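Local coordinates for protein polyketide cyclase / dehydrase and lipid transport (Nitrosospira multiformis, PDB 3P51) that is of unknown function but, as a member of the Bet v 1-like superfamily, probably binds a hydrophobic ligand such as a lipid or polyketide, at residues H25-A30 with A50-N55; G44-G49 with I63-I68; L59-A64 with M73-E78; G93-L98 with V108-S113. All blocks are in the same frame, centred on the assembly; numbering follows the deposited sequence.

Interaction 1. Residues H25-A30 with A50-N55; sequences HDFSWA and ARRLLN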
loop_
_atom_site.group_PDB
_atom_site.type_symbol
_atom_site.label_atom_id
_atom_site.label_comp_id
_atom_site.label_asym_id
_atom_site.label_seq_id
_atom_site.Cartn_x
_atom_site.Cartn_y
_atom_site.Cartn_z
ATOM N N HIS A 25 -10.864 -21.904 -0.160
ATOM C CA HIS A 25 -11.805 -22.974 0.182
ATOM C C HIS A 25 -11.184 -24.155 0.935
ATOM O O HIS A 25 -11.885 -25.120 1.243
ATOM C CB HIS A 25 -12.529 -23.494 -1.060
ATOM C CG HIS A 25 -13.490 -22.516 -1.659
ATOM N ND1 HIS A 25 -13.602 -22.322 -3.020
ATOM C CD2 HIS A 25 -14.392 -21.686 -1.087
ATOM C CE1 HIS A 25 -14.526 -21.410 -3.260
ATOM N NE2 HIS A 25 -15.021 -21.006 -2.102
ATOM N N ASP A 26 -9.881 -24.090 1.219
ATOM C CA ASP A 26 -9.233 -25.102 2.058
ATOM C C ASP A 26 -8.760 -24.501 3.381
ATOM O O ASP A 26 -7.715 -23.840 3.437
ATOM C CB ASP A 26 -8.057 -25.760 1.323
ATOM C CG ASP A 26 -7.367 -26.832 2.165
ATOM O OD1 ASP A 26 -7.888 -27.183 3.243
ATOM O OD2 ASP A 26 -6.309 -27.337 1.751
ATOM N N PHE A 27 -9.531 -24.736 4.439
ATOM C CA PHE A 27 -9.212 -24.232 5.775
ATOM C C PHE A 27 -8.784 -25.382 6.699
ATOM O O PHE A 27 -8.801 -25.238 7.918
ATOM C CB PHE A 27 -10.424 -23.500 6.366
ATOM C CG PHE A 27 -10.091 -22.208 7.090
ATOM C CD1 PHE A 27 -8.876 -22.034 7.729
ATOM C CD2 PHE A 27 -11.021 -21.173 7.145
ATOM C CE1 PHE A 27 -8.581 -20.847 8.405
ATOM C CE2 PHE A 27 -10.737 -19.978 7.827
ATOM C CZ PHE A 27 -9.509 -19.821 8.453
ATOM N N SER A 28 -8.375 -26.510 6.113
ATOM C CA SER A 28 -8.035 -27.700 6.899
ATOM C C SER A 28 -6.844 -27.466 7.817
ATOM O O SER A 28 -6.556 -28.287 8.687
ATOM C CB SER A 28 -7.761 -28.912 5.993
ATOM O OG SER A 28 -6.670 -28.671 5.109
ATOM N N TRP A 29 -6.154 -26.347 7.622
ATOM C CA TRP A 29 -4.958 -26.041 8.398
ATOM C C TRP A 29 -5.236 -25.433 9.766
ATOM O O TRP A 29 -4.311 -25.217 10.539
ATOM C CB TRP A 29 -4.014 -25.127 7.615
ATOM C CG TRP A 29 -4.631 -23.879 7.023
ATOM C CD1 TRP A 29 -5.210 -23.752 5.788
ATOM C CD2 TRP A 29 -4.672 -22.575 7.619
ATOM N NE1 TRP A 29 -5.622 -22.453 5.589
ATOM C CE2 TRP A 29 -5.300 -21.713 6.698
ATOM C CE3 TRP A 29 -4.240 -22.055 8.843
ATOM C CZ2 TRP A 29 -5.508 -20.363 6.965
ATOM C CZ3 TRP A 29 -4.449 -20.713 9.105
ATOM C CH2 TRP A 29 -5.072 -19.883 8.170
ATOM N N ALA A 30 -6.501 -25.145 10.059
ATOM C CA ALA A 30 -6.872 -24.635 11.379
ATOM C C ALA A 30 -7.995 -25.480 11.987
ATOM O O ALA A 30 -9.124 -25.002 12.155
ATOM C CB ALA A 30 -7.293 -23.171 11.284
ATOM N N ALA A 50 -15.557 -15.473 -4.633
ATOM C CA ALA A 50 -15.853 -16.782 -4.061
ATOM C C ALA A 50 -16.347 -16.579 -2.648
ATOM O O ALA A 50 -15.982 -15.594 -2.014
ATOM C CB ALA A 50 -14.596 -17.652 -4.051
ATOM N N ARG A 51 -17.146 -17.518 -2.139
ATOM C CA ARG A 51 -17.651 -17.415 -0.784
ATOM C C ARG A 51 -17.500 -18.733 -0.043
ATOM O O ARG A 51 -17.303 -19.783 -0.641
ATOM C CB ARG A 51 -19.117 -16.981 -0.784
ATOM C CG ARG A 51 -19.403 -15.825 -1.734
ATOM C CD ARG A 51 -20.872 -15.439 -1.692
ATOM N NE ARG A 51 -21.141 -14.573 -0.551
ATOM C CZ ARG A 51 -22.344 -14.139 -0.202
ATOM N NH1 ARG A 51 -23.412 -14.501 -0.907
ATOM N NH2 ARG A 51 -22.473 -13.337 0.849
ATOM N N ARG A 52 -17.591 -18.673 1.273
ATOM C CA ARG A 52 -17.494 -19.881 2.063
ATOM C C ARG A 52 -18.324 -19.719 3.305
ATOM O O ARG A 52 -18.525 -18.602 3.779
ATOM C CB ARG A 52 -16.039 -20.172 2.438
ATOM C CG ARG A 52 -15.364 -19.072 3.238
ATOM C CD ARG A 52 -13.861 -19.330 3.426
ATOM N NE ARG A 52 -13.267 -18.355 4.345
ATOM C CZ ARG A 52 -11.964 -18.228 4.571
ATOM N NH1 ARG A 52 -11.098 -19.009 3.943
ATOM N NH2 ARG A 52 -11.527 -17.312 5.425
ATOM N N LEU A 53 -18.800 -20.846 3.822
ATOM C CA LEU A 53 -19.453 -20.899 5.116
ATOM C C LEU A 53 -18.629 -21.782 6.061
ATOM O O LEU A 53 -18.378 -22.946 5.761
ATOM C CB LEU A 53 -20.865 -21.473 4.958
ATOM C CG LEU A 53 -21.692 -21.480 6.242
ATOM C CD1 LEU A 53 -22.164 -20.060 6.548
ATOM C CD2 LEU A 53 -22.879 -22.415 6.101
ATOM N N LEU A 54 -18.204 -21.226 7.194
ATOM C CA LEU A 54 -17.415 -21.972 8.171
ATOM C C LEU A 54 -18.225 -22.273 9.434
ATOM O O LEU A 54 -18.922 -21.405 9.957
ATOM C CB LEU A 54 -16.175 -21.179 8.572
ATOM C CG LEU A 54 -15.460 -20.416 7.454
ATOM C CD1 LEU A 54 -14.442 -19.454 8.051
ATOM C CD2 LEU A 54 -14.797 -21.374 6.482
ATOM N N ASN A 55 -18.100 -23.498 9.935
ATOM C CA ASN A 55 -18.788 -23.910 11.155
ATOM C C ASN A 55 -20.283 -23.652 11.069
ATOM O O ASN A 55 -20.961 -23.545 12.093
ATOM C CB ASN A 55 -18.218 -23.195 12.389
ATOM C CG ASN A 55 -16.767 -23.565 12.670
ATOM O OD1 ASN A 55 -16.231 -24.500 12.082
ATOM N ND2 ASN A 55 -16.139 -22.844 13.594
#

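Interaction 2. Residues G44-G49 with I63-I68; sequences GGYSVG and IAYSEI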
loop_
_atom_site.group_PDB
_atom_site.type_symbol
_atom_site.label_atom_id
_atom_site.label_comp_id
_atom_site.label_asym_id
_atom_site.label_seq_id
_atom_site.Cartn_x
_atom_site.Cartn_y
_atom_site.Cartn_z
ATOM N N GLY A 44 -13.544 -20.617 -7.693
ATOM C CA GLY A 44 -12.721 -21.514 -6.901
ATOM C C GLY A 44 -11.961 -20.813 -5.791
ATOM O O GLY A 44 -12.242 -19.656 -5.467
ATOM N N GLY A 45 -10.982 -21.511 -5.220
ATOM C CA GLY A 45 -10.236 -21.005 -4.081
ATOM C C GLY A 45 -9.370 -19.769 -4.285
ATOM O O GLY A 45 -8.838 -19.228 -3.314
ATOM N N TYR A 46 -9.218 -19.308 -5.523
ATOM C CA TYR A 46 -8.420 -18.114 -5.780
ATOM C C TYR A 46 -9.219 -17.103 -6.589
ATOM O O TYR A 46 -8.660 -16.154 -7.152
ATOM C CB TYR A 46 -7.135 -18.463 -6.553
ATOM C CG TYR A 46 -6.595 -19.841 -6.248
ATOM C CD1 TYR A 46 -6.079 -20.143 -4.993
ATOM C CD2 TYR A 46 -6.602 -20.840 -7.218
ATOM C CE1 TYR A 46 -5.577 -21.405 -4.710
ATOM C CE2 TYR A 46 -6.109 -22.110 -6.941
ATOM C CZ TYR A 46 -5.600 -22.386 -5.682
ATOM O OH TYR A 46 -5.112 -23.641 -5.390
ATOM N N SER A 47 -10.528 -17.313 -6.641
ATOM C CA SER A 47 -11.408 -16.483 -7.455
ATOM C C SER A 47 -12.086 -15.403 -6.622
ATOM O O SER A 47 -12.930 -15.694 -5.786
ATOM C CB SER A 47 -12.470 -17.351 -8.129
ATOM O OG SER A 47 -13.379 -16.558 -8.876
ATOM N N VAL A 48 -11.728 -14.152 -6.857
ATOM C CA VAL A 48 -12.356 -13.063 -6.112
ATOM C C VAL A 48 -13.860 -13.070 -6.374
ATOM O O VAL A 48 -14.308 -13.079 -7.530
ATOM C CB VAL A 48 -11.714 -11.714 -6.466
ATOM C CG1 VAL A 48 -12.446 -10.567 -5.783
ATOM C CG2 VAL A 48 -10.252 -11.735 -6.049
ATOM N N GLY A 49 -14.636 -13.080 -5.292
ATOM C CA GLY A 49 -16.075 -13.227 -5.382
ATOM C C GLY A 49 -16.506 -14.549 -4.777
ATOM O O GLY A 49 -17.676 -14.739 -4.447
ATOM N N ILE A 63 -12.622 -10.884 -1.301
ATOM C CA ILE A 63 -12.730 -9.560 -1.915
ATOM C C ILE A 63 -11.417 -9.103 -2.557
ATOM O O ILE A 63 -11.393 -8.141 -3.329
ATOM C CB ILE A 63 -13.209 -8.509 -0.898
ATOM C CG1 ILE A 63 -12.147 -8.297 0.189
ATOM C CG2 ILE A 63 -14.563 -8.941 -0.264
ATOM C CD1 ILE A 63 -12.576 -7.316 1.287
ATOM N N ALA A 64 -10.321 -9.782 -2.220
ATOM C CA ALA A 64 -9.046 -9.521 -2.873
ATOM C C ALA A 64 -8.111 -10.702 -2.645
ATOM O O ALA A 64 -8.145 -11.344 -1.590
ATOM C CB ALA A 64 -8.411 -8.214 -2.365
ATOM N N TYR A 65 -7.287 -10.981 -3.649
ATOM C CA TYR A 65 -6.326 -12.078 -3.591
ATOM C C TYR A 65 -5.062 -11.648 -4.332
ATOM O O TYR A 65 -5.131 -11.082 -5.429
ATOM C CB TYR A 65 -6.916 -13.329 -4.242
ATOM C CG TYR A 65 -6.121 -14.599 -4.040
ATOM C CD1 TYR A 65 -6.547 -15.569 -3.143
ATOM C CD2 TYR A 65 -4.955 -14.832 -4.753
ATOM C CE1 TYR A 65 -5.823 -16.751 -2.962
ATOM C CE2 TYR A 65 -4.223 -16.008 -4.583
ATOM C CZ TYR A 65 -4.669 -16.962 -3.679
ATOM O OH TYR A 65 -3.955 -18.131 -3.498
ATOM N N SER A 66 -3.911 -11.890 -3.717
ATOM C CA SER A 66 -2.636 -11.561 -4.328
ATOM C C SER A 66 -1.665 -12.736 -4.236
ATOM O O SER A 66 -1.224 -13.120 -3.147
ATOM C CB SER A 66 -2.023 -10.321 -3.683
ATOM O OG SER A 66 -0.817 -9.962 -4.355
ATOM N N GLU A 67 -1.347 -13.320 -5.386
ATOM C CA GLU A 67 -0.357 -14.376 -5.434
ATOM C C GLU A 67 1.018 -13.743 -5.217
ATOM O O GLU A 67 1.862 -14.296 -4.508
ATOM C CB GLU A 67 -0.407 -15.092 -6.787
ATOM C CG GLU A 67 0.727 -16.085 -7.009
ATOM C CD GLU A 67 0.615 -17.305 -6.102
ATOM O OE1 GLU A 67 -0.471 -17.533 -5.523
ATOM O OE2 GLU A 67 1.616 -18.037 -5.972
ATOM N N ILE A 68 1.240 -12.581 -5.831
ATOM C CA ILE A 68 2.549 -11.944 -5.757
ATOM C C ILE A 68 2.862 -11.455 -4.345
ATOM O O ILE A 68 3.988 -11.589 -3.886
ATOM C CB ILE A 68 2.709 -10.810 -6.791
ATOM C CG1 ILE A 68 4.121 -10.212 -6.728
ATOM C CG2 ILE A 68 1.651 -9.741 -6.602
ATOM C CD1 ILE A 68 4.334 -9.044 -7.688
#

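Interaction 3. Residues L59-A64 with M73-E78; sequences LDTLIA and MYSMDE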
loop_
_atom_site.group_PDB
_atom_site.type_symbol
_atom_site.label_atom_id
_atom_site.label_comp_id
_atom_site.label_asym_id
_atom_site.label_seq_id
_atom_site.Cartn_x
_atom_site.Cartn_y
_atom_site.Cartn_z
ATOM N N LEU A 59 -20.190 -16.615 7.236
ATOM C CA LEU A 59 -20.225 -16.490 5.778
ATOM C C LEU A 59 -19.204 -15.449 5.290
ATOM O O LEU A 59 -19.383 -14.255 5.533
ATOM C CB LEU A 59 -21.634 -16.103 5.315
ATOM C CG LEU A 59 -21.851 -15.956 3.801
ATOM C CD1 LEU A 59 -21.619 -17.281 3.075
ATOM C CD2 LEU A 59 -23.248 -15.398 3.510
ATOM N N ASP A 60 -18.148 -15.903 4.607
ATOM C CA ASP A 60 -17.087 -15.023 4.068
ATOM C C ASP A 60 -17.161 -14.893 2.542
ATOM O O ASP A 60 -17.462 -15.869 1.850
ATOM C CB ASP A 60 -15.696 -15.601 4.371
ATOM C CG ASP A 60 -15.325 -15.572 5.854
ATOM O OD1 ASP A 60 -15.924 -14.799 6.634
ATOM O OD2 ASP A 60 -14.397 -16.322 6.236
ATOM N N THR A 61 -16.837 -13.707 2.022
ATOM C CA THR A 61 -16.609 -13.512 0.586
ATOM C C THR A 61 -15.171 -13.053 0.318
ATOM O O THR A 61 -14.669 -12.164 1.006
ATOM C CB THR A 61 -17.563 -12.460 0.008
ATOM O OG1 THR A 61 -18.913 -12.874 0.231
ATOM C CG2 THR A 61 -17.350 -12.310 -1.481
ATOM N N LEU A 62 -14.509 -13.662 -0.670
ATOM C CA LEU A 62 -13.161 -13.249 -1.062
ATOM C C LEU A 62 -13.255 -11.930 -1.827
ATOM O O LEU A 62 -13.911 -11.854 -2.881
ATOM C CB LEU A 62 -12.510 -14.324 -1.947
ATOM C CG LEU A 62 -11.044 -14.177 -2.363
ATOM C CD1 LEU A 62 -10.126 -14.117 -1.139
ATOM C CD2 LEU A 62 -10.637 -15.336 -3.275
ATOM N N ILE A 63 -12.622 -10.884 -1.301
ATOM C CA ILE A 63 -12.730 -9.560 -1.915
ATOM C C ILE A 63 -11.417 -9.103 -2.557
ATOM O O ILE A 63 -11.393 -8.141 -3.329
ATOM C CB ILE A 63 -13.209 -8.509 -0.898
ATOM C CG1 ILE A 63 -12.147 -8.297 0.189
ATOM C CG2 ILE A 63 -14.563 -8.941 -0.264
ATOM C CD1 ILE A 63 -12.576 -7.316 1.287
ATOM N N ALA A 64 -10.321 -9.782 -2.220
ATOM C CA ALA A 64 -9.046 -9.521 -2.873
ATOM C C ALA A 64 -8.111 -10.702 -2.645
ATOM O O ALA A 64 -8.145 -11.344 -1.590
ATOM C CB ALA A 64 -8.411 -8.214 -2.365
HETATM N N MSE A 73 -7.825 -11.387 1.200
HETATM C CA MSE A 73 -8.688 -10.464 1.933
HETATM C C MSE A 73 -10.134 -10.848 1.725
HETATM O O MSE A 73 -10.526 -11.215 0.628
HETATM C CB MSE A 73 -8.507 -9.021 1.476
HETATM C CG MSE A 73 -7.118 -8.450 1.673
HETATM SE SE MSE A 73 -7.053 -6.560 1.113
HETATM C CE MSE A 73 -8.790 -6.046 1.808
ATOM N N TYR A 74 -10.937 -10.727 2.769
ATOM C CA TYR A 74 -12.320 -11.154 2.669
ATOM C C TYR A 74 -13.218 -10.311 3.551
ATOM O O TYR A 74 -12.770 -9.740 4.554
ATOM C CB TYR A 74 -12.436 -12.620 3.093
ATOM C CG TYR A 74 -11.897 -12.866 4.485
ATOM C CD1 TYR A 74 -12.726 -12.788 5.601
ATOM C CD2 TYR A 74 -10.552 -13.160 4.686
ATOM C CE1 TYR A 74 -12.228 -12.999 6.886
ATOM C CE2 TYR A 74 -10.051 -13.376 5.957
ATOM C CZ TYR A 74 -10.888 -13.293 7.048
ATOM O OH TYR A 74 -10.380 -13.503 8.309
ATOM N N SER A 75 -14.494 -10.248 3.185
ATOM C CA SER A 75 -15.508 -9.672 4.053
ATOM C C SER A 75 -16.159 -10.799 4.834
ATOM O O SER A 75 -16.364 -11.890 4.304
ATOM C CB SER A 75 -16.569 -8.934 3.233
ATOM O OG SER A 75 -17.205 -9.796 2.297
HETATM N N MSE A 76 -16.468 -10.544 6.100
HETATM C CA MSE A 76 -17.328 -11.449 6.848
HETATM C C MSE A 76 -18.766 -10.945 6.744
HETATM O O MSE A 76 -19.130 -9.946 7.364
HETATM C CB MSE A 76 -16.909 -11.521 8.312
HETATM C CG MSE A 76 -17.637 -12.606 9.070
HETATM SE SE MSE A 76 -17.740 -12.204 10.980
HETATM C CE MSE A 76 -15.819 -12.343 11.354
ATOM N N ASP A 77 -19.581 -11.640 5.958
ATOM C CA ASP A 77 -20.947 -11.203 5.676
ATOM C C ASP A 77 -21.948 -11.631 6.761
ATOM O O ASP A 77 -22.952 -10.956 7.001
ATOM C CB ASP A 77 -21.385 -11.733 4.307
ATOM C CG ASP A 77 -20.329 -11.501 3.215
ATOM O OD1 ASP A 77 -19.648 -10.452 3.239
ATOM O OD2 ASP A 77 -20.189 -12.372 2.330
ATOM N N GLU A 78 -21.693 -12.768 7.394
ATOM C CA GLU A 78 -22.498 -13.191 8.529
ATOM C C GLU A 78 -21.587 -13.863 9.540
ATOM O O GLU A 78 -20.554 -14.417 9.177
ATOM C CB GLU A 78 -23.601 -14.177 8.117
ATOM C CG GLU A 78 -24.460 -13.755 6.937
ATOM C CD GLU A 78 -25.634 -12.871 7.310
ATOM O OE1 GLU A 78 -25.771 -12.472 8.501
ATOM O OE2 GLU A 78 -26.429 -12.576 6.390
#

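Interaction 4. Residues G93-L98 with V108-S113; sequences GNLHLL and VEWSGS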
loop_
_atom_site.group_PDB
_atom_site.type_symbol
_atom_site.label_atom_id
_atom_site.label_comp_id
_atom_site.label_asym_id
_atom_site.label_seq_id
_atom_site.Cartn_x
_atom_site.Cartn_y
_atom_site.Cartn_z
ATOM N N GLY A 93 -11.193 -8.931 6.691
ATOM C CA GLY A 93 -10.079 -9.690 7.239
ATOM C C GLY A 93 -8.971 -9.675 6.206
ATOM O O GLY A 93 -9.259 -9.624 5.010
ATOM N N ASN A 94 -7.717 -9.698 6.657
ATOM C CA ASN A 94 -6.571 -9.498 5.768
ATOM C C ASN A 94 -5.449 -10.394 6.267
ATOM O O ASN A 94 -4.861 -10.125 7.307
ATOM C CB ASN A 94 -6.157 -8.018 5.796
ATOM C CG ASN A 94 -5.017 -7.683 4.824
ATOM O OD1 ASN A 94 -4.246 -8.542 4.418
ATOM N ND2 ASN A 94 -4.909 -6.412 4.472
ATOM N N LEU A 95 -5.202 -11.488 5.554
ATOM C CA LEU A 95 -4.187 -12.472 5.942
ATOM C C LEU A 95 -3.005 -12.438 4.972
ATOM O O LEU A 95 -3.178 -12.565 3.762
ATOM C CB LEU A 95 -4.794 -13.872 5.940
ATOM C CG LEU A 95 -3.849 -15.064 6.068
ATOM C CD1 LEU A 95 -3.109 -15.018 7.402
ATOM C CD2 LEU A 95 -4.657 -16.357 5.935
ATOM N N HIS A 96 -1.801 -12.287 5.504
ATOM C CA HIS A 96 -0.664 -11.944 4.653
ATOM C C HIS A 96 0.638 -12.548 5.178
ATOM O O HIS A 96 0.870 -12.574 6.387
ATOM C CB HIS A 96 -0.598 -10.423 4.595
ATOM C CG HIS A 96 0.627 -9.876 3.932
ATOM N ND1 HIS A 96 1.002 -10.225 2.654
ATOM C CD2 HIS A 96 1.524 -8.960 4.358
ATOM C CE1 HIS A 96 2.100 -9.557 2.327
ATOM N NE2 HIS A 96 2.436 -8.785 3.341
ATOM N N LEU A 97 1.471 -13.052 4.265
ATOM C CA LEU A 97 2.738 -13.685 4.618
ATOM C C LEU A 97 3.915 -12.851 4.145
ATOM O O LEU A 97 3.840 -12.206 3.107
ATOM C CB LEU A 97 2.868 -15.052 3.950
ATOM C CG LEU A 97 1.823 -16.130 4.194
ATOM C CD1 LEU A 97 2.280 -17.411 3.514
ATOM C CD2 LEU A 97 1.661 -16.348 5.662
ATOM N N LEU A 98 5.004 -12.879 4.908
ATOM C CA LEU A 98 6.277 -12.318 4.460
ATOM C C LEU A 98 7.389 -13.287 4.812
ATOM O O LEU A 98 7.303 -13.990 5.828
ATOM C CB LEU A 98 6.549 -10.971 5.123
ATOM C CG LEU A 98 5.632 -9.827 4.683
ATOM C CD1 LEU A 98 5.689 -8.651 5.661
ATOM C CD2 LEU A 98 5.981 -9.387 3.264
ATOM N N VAL A 108 3.723 -14.261 9.646
ATOM C CA VAL A 108 2.311 -14.292 9.272
ATOM C C VAL A 108 1.541 -13.216 10.029
ATOM O O VAL A 108 1.564 -13.186 11.251
ATOM C CB VAL A 108 1.668 -15.654 9.613
ATOM C CG1 VAL A 108 0.271 -15.732 9.022
ATOM C CG2 VAL A 108 2.536 -16.797 9.091
ATOM N N GLU A 109 0.848 -12.338 9.315
ATOM C CA GLU A 109 0.022 -11.337 9.983
ATOM C C GLU A 109 -1.439 -11.465 9.567
ATOM O O GLU A 109 -1.750 -11.795 8.426
ATOM C CB GLU A 109 0.533 -9.919 9.704
ATOM C CG GLU A 109 0.606 -9.578 8.236
ATOM C CD GLU A 109 1.148 -8.182 7.975
ATOM O OE1 GLU A 109 1.296 -7.408 8.942
ATOM O OE2 GLU A 109 1.431 -7.862 6.797
ATOM N N TRP A 110 -2.333 -11.215 10.514
ATOM C CA TRP A 110 -3.763 -11.267 10.252
ATOM C C TRP A 110 -4.398 -10.033 10.873
ATOM O O TRP A 110 -4.303 -9.828 12.084
ATOM C CB TRP A 110 -4.359 -12.538 10.852
ATOM C CG TRP A 110 -5.531 -13.087 10.092
ATOM C CD1 TRP A 110 -6.495 -12.377 9.431
ATOM C CD2 TRP A 110 -5.854 -14.471 9.907
ATOM N NE1 TRP A 110 -7.407 -13.236 8.860
ATOM C CE2 TRP A 110 -7.033 -14.526 9.135
ATOM C CE3 TRP A 110 -5.265 -15.668 10.330
ATOM C CZ2 TRP A 110 -7.632 -15.734 8.769
ATOM C CZ3 TRP A 110 -5.856 -16.869 9.961
ATOM C CH2 TRP A 110 -7.034 -16.889 9.194
ATOM N N SER A 111 -5.022 -9.211 10.035
ATOM C CA SER A 111 -5.707 -8.003 10.475
ATOM C C SER A 111 -7.215 -8.141 10.292
ATOM O O SER A 111 -7.691 -8.809 9.371
ATOM C CB SER A 111 -5.246 -6.785 9.660
ATOM O OG SER A 111 -3.839 -6.763 9.479
ATOM N N GLY A 112 -7.964 -7.477 11.164
ATOM C CA GLY A 112 -9.404 -7.434 11.044
ATOM C C GLY A 112 -9.850 -6.035 11.369
ATOM O O GLY A 112 -9.307 -5.393 12.267
ATOM N N SER A 113 -10.827 -5.534 10.634
ATOM C CA SER A 113 -11.387 -4.240 10.969
ATOM C C SER A 113 -12.851 -4.202 10.601
ATOM O O SER A 113 -13.284 -4.869 9.653
ATOM C CB SER A 113 -10.603 -3.114 10.283
ATOM O OG SER A 113 -10.689 -3.229 8.870
HETATM O O HOH W 1 -2.662 -8.312 7.753
#

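Interaction 1. Residues H25-A30 with A50-N55
In this Bet v 1-like (helix-grip) fold the loop after helix 14-21 packs on strand 51-54: His-25 and Phe-27 lie against Ala-50, Arg-51, Arg-52 and Leu-54. His-25 carries the polar link. Its NE2 donates to Arg-51 O at 3.0 Å, with a bent N-H...O angle of 140°. The oxygen is close to the imidazole plane, but the donor stands above the plane of the carbonyl. His-25 CG is anti to its own carbonyl carbon (chi1 -69°), which carries the ring across to the strand. There CE1 rests 3.8 Å from Ala-50 CB. In this fold an antiparallel sheet curves round a long C-terminal helix, here 120-139, and Phe-27 packs on the side of the sheet that faces it. Phe-27 CE2 sits over one face of the Arg-52 guanidinium, 3.7 Å from NH2, with the two planes only 25° apart. The same CE2 meets Leu-54 CD1 at 3.7 Å, while Phe-27 CD2 is 3.8 Å from Leu-54 CD2. The Arg-52 chain is extended from CG to NE. Its guanidinium has further partners: NE forms a salt bridge with Asp-60, NH1 bonds to Phe-24 O, and Phe-24 and Tyr-74 add cation-pi contacts. Asp-26 OD1 shapes the loop by accepting from Ser-28 N at 3.0 Å, an Asx turn. A type I turn from Phe-27 to Ala-30 overlaps it.

Interaction 2. Residues G44-G49 with I63-I68
Gly-45 O, 3.9 Å from Tyr-65 CE1, comes first along the loop between strands 37-40 and 51-54, which lies against strand 58-66. It belongs to a type I turn from Gly-44 to Ser-47, in which Ser-47 N bonds back to Gly-44 O. Tyr-46 makes the main aromatic contact. Its CB lies over the face of the Tyr-65 ring, 4.2 Å from the centroid and 14° off the normal, a CH-pi contact. The two side chains run side by side and point the same way. Their ring planes are 67° apart, and Tyr-46 CD1 meets Tyr-65 CZ at 3.7 Å. The Tyr-65 hydroxyl is bonded to Arg-22 O, which fixes the far end of the ring. Were Tyr-65 an alanine, a gap would probably open beside Tyr-46 and Arg-22 O would lose its partner. Val-48 follows and lays its two methyls along the strand backbone. Its CG1, anti to the backbone N (chi1 175°), reaches Ile-63 O at 3.6 Å. Its CG2 lies 4.1 Å from Ala-64 CA and equally far from Tyr-65 CB. Ala-64, Tyr-65 and Ser-66 pair with an antiparallel strand of a second subunit, so the sheet continues across the interface. Within the chain, strand 58-66 lies between strands 51-54 and 71-78, and Glu-67 OE1 ties the segment to Trp-18 of helix 14-21.

Interaction 3. Residues L59-A64 with M73-E78
Met-73, modelled as selenomethionine, is gripped by Ile-63 and Ala-64 together. Its O accepts from Ile-63 N at 2.9 Å and from Ala-64 N at 3.2 Å, both from the same face of the carbonyl plane. Its N donates to Ala-64 O at 2.8 Å. The Met-73 chain bends at chi3 (39°), and this brings CE to 4.0 Å from Ile-63 CD1. Ile-63 CG2 packs beside Ser-75 OG. Two residues facing one make a classic beta bulge, in the antiparallel hairpin of strands 58-66 and 71-78, whose regular pair Thr-61 and Ser-75 is bonded both ways. A second classic bulge lies at Leu-59, which faces Asp-77 and Glu-78. Leu-59 O takes a bond from Asp-77 N at 2.7 Å and a weak one from Glu-78 N. Leu-59 CB touches Glu-78 CB at 3.9 Å, the two side chains lying alongside. The Asp-77 carboxylate is shared: OD2 accepts from Thr-61 OG1 at 2.5 Å on its syn lone pair, OD1 accepts from Ser-75 OG, and OD2 also forms a salt bridge with Arg-51. With an alanine in place of Asp-77, both hydroxyls would probably lose this acceptor and the Arg-51 charge its mate.

Interaction 4. Residues G93-L98 with V108-S113
Leu-95 and Trp-110 face each other in a regular antiparallel hairpin of the helix-grip sheet, strands 88-100 and 105-116, the latter next to edge strand 3-10. Backbone bonds run both ways at two hydrogen-bonded pairs, Asn-94 with Ser-111 and His-96 with Glu-109. The carbonyls also receive CA-H...O contacts, such as Gly-93 CA to Ser-111 O at 3.3 Å. The apolar contacts lie on the face that carries Leu-95, Leu-97, Val-108 and Trp-110. Leu-95 CB stands over the five-membered ring of Trp-110, 3.9 Å from its centroid and 9° off the normal, a CH-pi contact. With Leu-95 CG opposite the backbone N (chi1 169°), CD1 extends over the same indole face, 3.7 Å from CE3. That methyl also meets Val-108 CG1 at 3.8 Å. Leu-97 CD2 comes alongside Val-108 and touches CG2 at 3.6 Å. Helices 14-21 and 120-139 cover this face. The other face is more polar: Asn-94 OD1 bonds to Arg-71, and Glu-109 OE1 to Tyr-5. Leu-98 also packs on Phe-107 of a third subunit. A water bridges the strands on the polar face, donating to Asn-94 O at 2.9 Å and bonding to Ser-111 OG at 2.6 Å.

All four contacts reach one antiparallel sheet; interactions 3 and 4 are strand pairs within it, and 1 and 2 set loops against it. Interactions 2 and 3 share Ile-63 and Ala-64, and Gly-49 N bonds to Leu-62 O at 2.8 Å. Interaction 1 joins interaction 3 through Ala-50 O and Leu-62 N, also 2.8 Å apart, and His-25 packs on the turn of interaction 2. Interactions 3 and 4 meet where Tyr-74 OH bonds to Trp-110 NE1 at 3.0 Å. Trp-29 CH2 touches Trp-110 CZ3 at 3.6 Å, linking interactions 1 and 4. Phe-27, Arg-52, Tyr-74 and Trp-110 lie on the inner side of the sheet, consistent with where relatives hold their ligand cavity; no ligand is modelled.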